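RND efflux system, outer membrane lipoprotein, NodT family (Burkholderia mallei, PDB 6U94) probably serves as the outer-membrane channel component of an RND-type efflux system. Local coordinates at residues 374-377 against 378-382; 167-170 against 171-175; 129-132 against 133-136; 84-87 against 88-92. All coordinates share one frame; numbering follows the deposited sequence.

Overall arrangement
All four contacts are local ones within a largely helical chain. Along the sequence they run in the order contact 4, contact 3, contact 2, contact 1. Contact 4 covers the end of helix 72-86, contact 3 the start of helix 132-142, and contacts 2 and 1 are turns inside the long helices 156-203 and 362-415. Between centres, contacts 1 and 3 lie about 13 Å apart, contacts 2 and 4 about 14 Å and contacts 3 and 4 about 17 Å, and all three pairs touch; contacts 1 and 4, at about 23 Å, do not. Polar side chains thus tie two long helices to the ends of shorter ones, and a weak bond from H132 N to E377 links contact 3 to contact 1.

Contact 1 of 4, residues 374-377 against 378-382; sequences AFRE and VADNL
E377 and N381 stand one turn apart on the same helix, their side chains alongside each other and aimed the same way, with carboxylate and amide planes turned 51° apart. What links them is the E377 carbonyl rather than the carboxylate. N381 folds its CG beside its own backbone N (chi1 -80°), and this swings ND2 back to E377 O at 2.9 Å. The same oxygen takes the ordinary helical bond from N381 N, four residues on, at 3.2 Å, and the two donors arrive from opposite faces of the carbonyl plane: a bifurcated acceptor inside a long helix. The amide is thereby held close to the backbone, while the E377 chain runs out extended past it, its CG 3.8 Å from N381 ND2. The carboxylate then works elsewhere: OE1 forms a salt bridge with R282 and OE2 takes a weak bond from H132 N.

R376 and D380 make a second side-by-side pair, their planes 68° apart. They form no direct salt bridge, since R376 NH1 and D380 OD1 are 5.6 Å apart. A water spans the interval, donating to D380 OD1 at 2.9 Å and accepting weakly, in the guanidinium plane, from R376 NH1 at 3.3 Å. The other amino group, NH2, goes to V331 O. V378 CG2 lies 3.3 Å from A374 O, the backbone carbonyl one turn back.

This turn of helix 362-415 lies against helix 421-454, where E377 and V378 touch A454, N381 touches T450 and L382 touches L451; F375, V378 and L382 also meet L323 of helix 321-326.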
loop_
_atom_site.group_PDB
_atom_site.type_symbol
_atom_site.label_atom_id
_atom_site.label_comp_id
_atom_site.label_asym_id
_atom_site.label_seq_id
_atom_site.Cartn_x
_atom_site.Cartn_y
_atom_site.Cartn_z
ATOM N N ALA A 374 -16.239 -5.749 3.738
ATOM C CA ALA A 374 -15.241 -6.350 2.860
ATOM C C ALA A 374 -15.331 -5.778 1.449
ATOM O O ALA A 374 -14.309 -5.424 0.846
ATOM C CB ALA A 374 -15.404 -7.868 2.835
ATOM N N PHE A 375 -16.547 -5.693 0.900
ATOM C CA PHE A 375 -16.726 -5.130 -0.434
ATOM C C PHE A 375 -16.349 -3.656 -0.457
ATOM O O PHE A 375 -15.642 -3.202 -1.362
ATOM C CB PHE A 375 -18.169 -5.321 -0.900
ATOM C CG PHE A 375 -18.439 -6.668 -1.501
ATOM C CD1 PHE A 375 -18.634 -7.780 -0.688
ATOM C CD2 PHE A 375 -18.508 -6.826 -2.876
ATOM C CE1 PHE A 375 -18.886 -9.026 -1.242
ATOM C CE2 PHE A 375 -18.760 -8.062 -3.437
ATOM C CZ PHE A 375 -18.949 -9.169 -2.614
ATOM N N ARG A 376 -16.820 -2.894 0.534
ATOM C CA ARG A 376 -16.479 -1.479 0.613
ATOM C C ARG A 376 -14.972 -1.282 0.688
ATOM O O ARG A 376 -14.420 -0.381 0.047
ATOM C CB ARG A 376 -17.169 -0.842 1.820
ATOM C CG ARG A 376 -16.933 0.662 1.955
ATOM C CD ARG A 376 -17.725 1.239 3.121
ATOM N NE ARG A 376 -19.157 0.979 2.990
ATOM C CZ ARG A 376 -19.987 1.730 2.270
ATOM N NH1 ARG A 376 -19.527 2.787 1.611
ATOM N NH2 ARG A 376 -21.276 1.424 2.205
ATOM N N GLU A 377 -14.288 -2.132 1.458
ATOM C CA GLU A 377 -12.834 -2.052 1.552
ATOM C C GLU A 377 -12.176 -2.314 0.203
ATOM O O GLU A 377 -11.168 -1.684 -0.139
ATOM C CB GLU A 377 -12.339 -3.049 2.594
ATOM C CG GLU A 377 -10.860 -3.013 2.869
ATOM C CD GLU A 377 -10.480 -3.919 4.029
ATOM O OE1 GLU A 377 -10.779 -5.134 3.977
ATOM O OE2 GLU A 377 -9.905 -3.406 5.006
ATOM N N VAL A 378 -12.725 -3.250 -0.572
ATOM C CA VAL A 378 -12.158 -3.550 -1.881
ATOM C C VAL A 378 -12.367 -2.377 -2.834
ATOM O O VAL A 378 -11.450 -1.981 -3.563
ATOM C CB VAL A 378 -12.763 -4.851 -2.436
ATOM C CG1 VAL A 378 -12.474 -4.977 -3.929
ATOM C CG2 VAL A 378 -12.212 -6.054 -1.674
ATOM N N ALA A 379 -13.573 -1.802 -2.839
ATOM C CA ALA A 379 -13.846 -0.657 -3.701
ATOM C C ALA A 379 -12.985 0.541 -3.313
ATOM O O ALA A 379 -12.524 1.290 -4.181
ATOM C CB ALA A 379 -15.329 -0.297 -3.641
ATOM N N ASP A 380 -12.750 0.728 -2.010
ATOM C CA ASP A 380 -11.979 1.879 -1.552
ATOM C C ASP A 380 -10.524 1.790 -1.998
ATOM O O ASP A 380 -9.923 2.803 -2.375
ATOM C CB ASP A 380 -12.071 2.002 -0.031
ATOM C CG ASP A 380 -13.396 2.581 0.428
ATOM O OD1 ASP A 380 -14.268 2.833 -0.431
ATOM O OD2 ASP A 380 -13.565 2.789 1.648
ATOM N N ASN A 381 -9.938 0.592 -1.960
ATOM C CA ASN A 381 -8.546 0.460 -2.373
ATOM C C ASN A 381 -8.395 0.564 -3.884
ATOM O O ASN A 381 -7.346 1.001 -4.369
ATOM C CB ASN A 381 -7.964 -0.859 -1.868
ATOM C CG ASN A 381 -7.550 -0.791 -0.410
ATOM O OD1 ASN A 381 -6.493 -0.259 -0.079
ATOM N ND2 ASN A 381 -8.382 -1.343 0.470
ATOM N N LEU A 382 -9.417 0.160 -4.641
ATOM C CA LEU A 382 -9.380 0.340 -6.086
ATOM C C LEU A 382 -9.467 1.816 -6.454
ATOM O O LEU A 382 -8.769 2.279 -7.363
ATOM C CB LEU A 382 -10.516 -0.444 -6.741
ATOM C CG LEU A 382 -10.368 -1.963 -6.841
ATOM C CD1 LEU A 382 -11.741 -2.599 -6.984
ATOM C CD2 LEU A 382 -9.488 -2.325 -8.027
HETATM O O HOH W 1 -16.500 3.964 0.961
#

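Contact 2 of 4, residues 167-170 against 171-175; sequences VAEV and ANTYL
T173 places OG1 beside its own backbone N (chi1 -58°), facing back down the helix to the carbonyl of E169, while E169 kinks at chi2 (63°), bringing its carboxylate round toward the T173 side, though E169 OE2 stops 4.2 Å from T173 OG1. The T173 hydroxyl donates to E169 O at 2.6 Å, and T173 N reaches that oxygen too, at 3.1 Å and from above the carbonyl plane. This is the common helix arrangement in which a threonine hydroxyl donates to the carbonyl four residues earlier. One backbone acceptor takes both donors of a single threonine, which fixes the rotation of the hydroxyl group inside a buried turn. The two side chains pass at a slant.

The carboxylate has its partners outside the turn: OE1 forms a salt bridge with R83, and OE2 one with R87 as well as a hydrogen bond with Y86 OH. N172 is held at both ends of its amide, ND2 bonding to Y86 OH and OD1 to T446 OG1.

Neighbouring helices cover this turn of helix 156-203 on several sides. E169, V170 and T173 touch L246 of helix 211-247, A168 rests on V449 and K453 of helix 421-454, and V167 and V170 meet V62 of helix 56-67.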
loop_
_atom_site.group_PDB
_atom_site.type_symbol
_atom_site.label_atom_id
_atom_site.label_comp_id
_atom_site.label_asym_id
_atom_site.label_seq_id
_atom_site.Cartn_x
_atom_site.Cartn_y
_atom_site.Cartn_z
ATOM N N VAL A 167 3.341 -11.648 4.062
ATOM C CA VAL A 167 3.645 -11.567 2.634
ATOM C C VAL A 167 3.567 -10.124 2.159
ATOM O O VAL A 167 4.453 -9.632 1.452
ATOM C CB VAL A 167 2.696 -12.474 1.831
ATOM C CG1 VAL A 167 2.738 -12.124 0.350
ATOM C CG2 VAL A 167 3.050 -13.940 2.044
ATOM N N ALA A 168 2.505 -9.420 2.554
ATOM C CA ALA A 168 2.308 -8.053 2.094
ATOM C C ALA A 168 3.336 -7.105 2.696
ATOM O O ALA A 168 3.837 -6.207 2.008
ATOM C CB ALA A 168 0.896 -7.593 2.433
ATOM N N GLU A 169 3.664 -7.285 3.977
ATOM C CA GLU A 169 4.597 -6.373 4.627
ATOM C C GLU A 169 6.010 -6.535 4.083
ATOM O O GLU A 169 6.759 -5.555 4.011
ATOM C CB GLU A 169 4.579 -6.587 6.140
ATOM C CG GLU A 169 5.042 -5.374 6.931
ATOM C CD GLU A 169 4.129 -4.173 6.744
ATOM O OE1 GLU A 169 2.913 -4.297 7.004
ATOM O OE2 GLU A 169 4.623 -3.104 6.331
ATOM N N VAL A 170 6.392 -7.753 3.696
ATOM C CA VAL A 170 7.685 -7.948 3.045
ATOM C C VAL A 170 7.716 -7.230 1.703
ATOM O O VAL A 170 8.719 -6.604 1.339
ATOM C CB VAL A 170 7.986 -9.451 2.888
ATOM C CG1 VAL A 170 9.221 -9.660 2.025
ATOM C CG2 VAL A 170 8.170 -10.104 4.253
ATOM N N ALA A 171 6.615 -7.300 0.950
ATOM C CA ALA A 171 6.571 -6.672 -0.366
ATOM C C ALA A 171 6.606 -5.153 -0.251
ATOM O O ALA A 171 7.356 -4.483 -0.970
ATOM C CB ALA A 171 5.325 -7.125 -1.127
ATOM N N ASN A 172 5.800 -4.590 0.652
ATOM C CA ASN A 172 5.771 -3.139 0.796
ATOM C C ASN A 172 7.093 -2.599 1.323
ATOM O O ASN A 172 7.455 -1.455 1.025
ATOM C CB ASN A 172 4.627 -2.717 1.715
ATOM C CG ASN A 172 4.429 -1.211 1.744
ATOM O OD1 ASN A 172 3.874 -0.632 0.810
ATOM N ND2 ASN A 172 4.878 -0.571 2.817
ATOM N N THR A 173 7.824 -3.398 2.102
ATOM C CA THR A 173 9.103 -2.941 2.637
ATOM C C THR A 173 10.198 -2.968 1.576
ATOM O O THR A 173 11.020 -2.047 1.508
ATOM C CB THR A 173 9.503 -3.794 3.842
ATOM O OG1 THR A 173 8.475 -3.716 4.833
ATOM C CG2 THR A 173 10.802 -3.297 4.447
ATOM N N TYR A 174 10.229 -4.014 0.748
ATOM C CA TYR A 174 11.227 -4.079 -0.316
ATOM C C TYR A 174 10.930 -3.061 -1.409
ATOM O O TYR A 174 11.853 -2.467 -1.980
ATOM C CB TYR A 174 11.288 -5.493 -0.893
ATOM C CG TYR A 174 12.267 -5.658 -2.036
ATOM C CD1 TYR A 174 13.636 -5.600 -1.818
ATOM C CD2 TYR A 174 11.820 -5.890 -3.332
ATOM C CE1 TYR A 174 14.536 -5.759 -2.859
ATOM C CE2 TYR A 174 12.710 -6.049 -4.379
ATOM C CZ TYR A 174 14.067 -5.983 -4.138
ATOM O OH TYR A 174 14.953 -6.141 -5.179
ATOM N N LEU A 175 9.648 -2.844 -1.714
ATOM C CA LEU A 175 9.286 -1.796 -2.661
ATOM C C LEU A 175 9.644 -0.422 -2.112
ATOM O O LEU A 175 10.197 0.420 -2.828
ATOM C CB LEU A 175 7.797 -1.879 -2.996
ATOM C CG LEU A 175 7.408 -3.066 -3.879
ATOM C CD1 LEU A 175 5.908 -3.110 -4.116
ATOM C CD2 LEU A 175 8.160 -3.007 -5.198
#

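Contact 3 of 4, residues 129-132 against 133-136; sequences GLTH and FEID
E134 OE2 is gripped twice by T131: the backbone N donates at 2.7 Å with an almost straight N-H line (175°), and OG1 donates at 2.8 Å. Both use the anti side of the carboxylate oxygen, one from each face of its plane. T131 is the N-cap of helix 132-142 and E134 lies three residues on, so the bond from T131 N to the glutamate is the side-chain half of a capping box. The other carboxylate oxygen, OE1, forms a salt bridge with K453 and a hydrogen bond with S165 OG.

T131 OG1 has a second neighbour in the F133 ring, sitting 3.2 Å above its plane and over its centre; F133 brings the ring there by turning CG between its own backbone N and carbonyl carbon (chi1 60°). Farther out, L130 crosses E134 at about a right angle, with L130 CD2 3.7 Å from E134 OE1. L130 CB also packs on I135 CG1 at 3.9 Å, beside the first-turn bond from I135 N to T131 O.

With two donors on OE2 and a lysine and a hydroxyl on OE1, the buried carboxylate is probably ionised, and its charge should suit the positive N-terminal end of the helix.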
loop_
_atom_site.group_PDB
_atom_site.type_symbol
_atom_site.label_atom_id
_atom_site.label_comp_id
_atom_site.label_asym_id
_atom_site.label_seq_id
_atom_site.Cartn_x
_atom_site.Cartn_y
_atom_site.Cartn_z
ATOM N N GLY A 129 -2.400 0.969 6.259
ATOM C CA GLY A 129 -2.238 -0.090 5.283
ATOM C C GLY A 129 -2.695 -1.461 5.733
ATOM O O GLY A 129 -2.290 -2.460 5.136
ATOM N N LEU A 130 -3.533 -1.540 6.763
ATOM C CA LEU A 130 -4.039 -2.807 7.269
ATOM C C LEU A 130 -5.516 -2.961 6.929
ATOM O O LEU A 130 -6.300 -2.017 7.070
ATOM C CB LEU A 130 -3.841 -2.915 8.784
ATOM C CG LEU A 130 -2.398 -2.946 9.289
ATOM C CD1 LEU A 130 -2.361 -3.203 10.791
ATOM C CD2 LEU A 130 -1.591 -3.993 8.536
ATOM N N THR A 131 -5.893 -4.158 6.489
ATOM C CA THR A 131 -7.286 -4.458 6.206
ATOM C C THR A 131 -8.063 -4.661 7.506
ATOM O O THR A 131 -7.509 -4.622 8.608
ATOM C CB THR A 131 -7.399 -5.686 5.308
ATOM O OG1 THR A 131 -6.773 -6.809 5.942
ATOM C CG2 THR A 131 -6.729 -5.420 3.959
ATOM N N HIS A 132 -9.376 -4.867 7.373
ATOM C CA HIS A 132 -10.220 -5.028 8.552
ATOM C C HIS A 132 -9.829 -6.267 9.349
ATOM O O HIS A 132 -9.746 -6.215 10.582
ATOM C CB HIS A 132 -11.692 -5.104 8.150
ATOM C CG HIS A 132 -12.258 -3.806 7.664
ATOM N ND1 HIS A 132 -12.301 -2.673 8.447
ATOM C CD2 HIS A 132 -12.816 -3.467 6.479
ATOM C CE1 HIS A 132 -12.855 -1.689 7.763
ATOM N NE2 HIS A 132 -13.177 -2.144 6.565
ATOM N N PHE A 133 -9.576 -7.389 8.667
ATOM C CA PHE A 133 -9.284 -8.615 9.404
ATOM C C PHE A 133 -7.897 -8.579 10.033
ATOM O O PHE A 133 -7.684 -9.191 11.085
ATOM C CB PHE A 133 -9.454 -9.848 8.509
ATOM C CG PHE A 133 -8.564 -9.870 7.292
ATOM C CD1 PHE A 133 -7.262 -10.341 7.376
ATOM C CD2 PHE A 133 -9.044 -9.465 6.057
ATOM C CE1 PHE A 133 -6.448 -10.379 6.258
ATOM C CE2 PHE A 133 -8.237 -9.504 4.935
ATOM C CZ PHE A 133 -6.937 -9.960 5.035
ATOM N N GLU A 134 -6.949 -7.862 9.425
ATOM C CA GLU A 134 -5.659 -7.672 10.078
ATOM C C GLU A 134 -5.806 -6.849 11.350
ATOM O O GLU A 134 -5.205 -7.173 12.381
ATOM C CB GLU A 134 -4.673 -7.000 9.129
ATOM C CG GLU A 134 -4.322 -7.815 7.912
ATOM C CD GLU A 134 -3.488 -7.019 6.934
ATOM O OE1 GLU A 134 -2.253 -7.206 6.899
ATOM O OE2 GLU A 134 -4.075 -6.186 6.213
ATOM N N ILE A 135 -6.599 -5.776 11.295
ATOM C CA ILE A 135 -6.842 -4.971 12.489
ATOM C C ILE A 135 -7.525 -5.808 13.566
ATOM O O ILE A 135 -7.187 -5.714 14.753
ATOM C CB ILE A 135 -7.667 -3.722 12.127
ATOM C CG1 ILE A 135 -6.873 -2.816 11.180
ATOM C CG2 ILE A 135 -8.076 -2.971 13.380
ATOM C CD1 ILE A 135 -7.627 -1.579 10.739
ATOM N N ASP A 136 -8.493 -6.639 13.168
ATOM C CA ASP A 136 -9.138 -7.547 14.113
ATOM C C ASP A 136 -8.116 -8.446 14.797
ATOM O O ASP A 136 -8.073 -8.529 16.029
ATOM C CB ASP A 136 -10.193 -8.394 13.398
ATOM C CG ASP A 136 -11.440 -7.607 13.060
ATOM O OD1 ASP A 136 -11.754 -6.648 13.796
ATOM O OD2 ASP A 136 -12.111 -7.952 12.064
#

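Contact 4 of 4, residues 84-87 against 88-92; sequences ALYR and IQRAA
R90 N returns to R87 O at 3.2 Å, a weak bond with an N-H...O angle of only 129°, as the chain turns just beyond helix 72-86. R87 is the first residue to leave helical backbone angles. The R90 side chain bends at chi3 (-110°) and lays its guanidinium face against Y86 O, which lies 3.0 Å from the guanidinium plane and toward its rim. R90 NE is 3.2 Å from Y86 O, but its N-H points too far aside for a hydrogen bond. R90 NH2 comes to the edge of the Y86 ring, near the ring plane, and stands 3.8 Å from Y86 CB.

In outer membrane factors a pair of membrane beta strands follows the early helices; residues 94-124, not modelled here, probably include that region, and 88-92 lead toward it. The outer end of R90 is fixed by salt bridges from NH2 to D239 and from NH1 to D180, on helices 211-247 and 156-203.

R87 lays CB over the centre of the Y86 ring, 3.7 Å above its plane, and its extended chain carries the guanidinium on to the E169 salt bridge. On the helix side, I88 CG1 closes back on A84, 3.7 Å from A84 N.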
loop_
_atom_site.group_PDB
_atom_site.type_symbol
_atom_site.label_atom_id
_atom_site.label_comp_id
_atom_site.label_asym_id
_atom_site.label_seq_id
_atom_site.Cartn_x
_atom_site.Cartn_y
_atom_site.Cartn_z
ATOM N N ALA A 84 6.924 -0.417 12.774
ATOM C CA ALA A 84 7.350 0.719 13.585
ATOM C C ALA A 84 8.688 1.272 13.117
ATOM O O ALA A 84 8.965 2.463 13.303
ATOM C CB ALA A 84 7.431 0.317 15.059
ATOM N N LEU A 85 9.525 0.433 12.501
ATOM C CA LEU A 85 10.836 0.900 12.069
ATOM C C LEU A 85 10.738 1.809 10.850
ATOM O O LEU A 85 11.427 2.831 10.780
ATOM C CB LEU A 85 11.751 -0.288 11.774
ATOM C CG LEU A 85 12.428 -0.927 12.989
ATOM C CD1 LEU A 85 13.383 -2.032 12.562
ATOM C CD2 LEU A 85 13.156 0.129 13.808
ATOM N N TYR A 86 9.886 1.464 9.882
ATOM C CA TYR A 86 9.910 2.138 8.593
ATOM C C TYR A 86 8.573 2.698 8.125
ATOM O O TYR A 86 8.563 3.421 7.126
ATOM C CB TYR A 86 10.436 1.185 7.506
ATOM C CG TYR A 86 9.341 0.412 6.807
ATOM C CD1 TYR A 86 8.724 -0.669 7.426
ATOM C CD2 TYR A 86 8.918 0.767 5.531
ATOM C CE1 TYR A 86 7.717 -1.376 6.791
ATOM C CE2 TYR A 86 7.913 0.070 4.890
ATOM C CZ TYR A 86 7.315 -1.003 5.524
ATOM O OH TYR A 86 6.314 -1.707 4.893
ATOM N N ARG A 87 7.458 2.399 8.788
ATOM C CA ARG A 87 6.171 2.727 8.188
ATOM C C ARG A 87 5.283 3.599 9.069
ATOM O O ARG A 87 4.716 4.583 8.584
ATOM C CB ARG A 87 5.426 1.443 7.818
ATOM C CG ARG A 87 4.248 1.674 6.888
ATOM C CD ARG A 87 3.768 0.372 6.280
ATOM N NE ARG A 87 2.725 0.585 5.281
ATOM C CZ ARG A 87 2.062 -0.394 4.674
ATOM N NH1 ARG A 87 2.327 -1.663 4.964
ATOM N NH2 ARG A 87 1.129 -0.104 3.775
ATOM N N ILE A 88 5.148 3.249 10.351
ATOM C CA ILE A 88 4.175 3.925 11.211
ATOM C C ILE A 88 4.486 5.414 11.312
ATOM O O ILE A 88 3.589 6.260 11.210
ATOM C CB ILE A 88 4.132 3.268 12.602
ATOM C CG1 ILE A 88 3.920 1.759 12.477
ATOM C CG2 ILE A 88 3.026 3.885 13.444
ATOM C CD1 ILE A 88 2.613 1.386 11.827
ATOM N N GLN A 89 5.759 5.757 11.510
ATOM C CA GLN A 89 6.133 7.151 11.702
ATOM C C GLN A 89 6.295 7.921 10.398
ATOM O O GLN A 89 6.345 9.155 10.435
ATOM C CB GLN A 89 7.426 7.244 12.517
ATOM C CG GLN A 89 7.265 6.881 13.989
ATOM C CD GLN A 89 6.442 7.894 14.778
ATOM O OE1 GLN A 89 5.890 8.843 14.220
ATOM N NE2 GLN A 89 6.365 7.695 16.088
ATOM N N ARG A 90 6.380 7.243 9.257
ATOM C CA ARG A 90 6.411 7.921 7.970
ATOM C C ARG A 90 5.017 8.172 7.407
ATOM O O ARG A 90 4.894 8.613 6.259
ATOM C CB ARG A 90 7.249 7.125 6.968
ATOM C CG ARG A 90 8.718 7.505 6.975
ATOM C CD ARG A 90 9.419 6.960 5.752
ATOM N NE ARG A 90 10.348 5.885 6.081
ATOM C CZ ARG A 90 10.897 5.080 5.179
ATOM N NH1 ARG A 90 10.600 5.224 3.894
ATOM N NH2 ARG A 90 11.738 4.127 5.562
ATOM N N ALA A 91 3.968 7.911 8.189
ATOM C CA ALA A 91 2.614 8.277 7.794
ATOM C C ALA A 91 2.372 9.780 7.844
ATOM O O ALA A 91 1.267 10.221 7.512
ATOM C CB ALA A 91 1.596 7.560 8.681
ATOM N N ALA A 92 3.373 10.570 8.248
ATOM C CA ALA A 92 3.213 12.020 8.285
ATOM C C ALA A 92 3.086 12.609 6.884
ATOM O O ALA A 92 2.390 13.614 6.697
ATOM C CB ALA A 92 4.385 12.661 9.030
#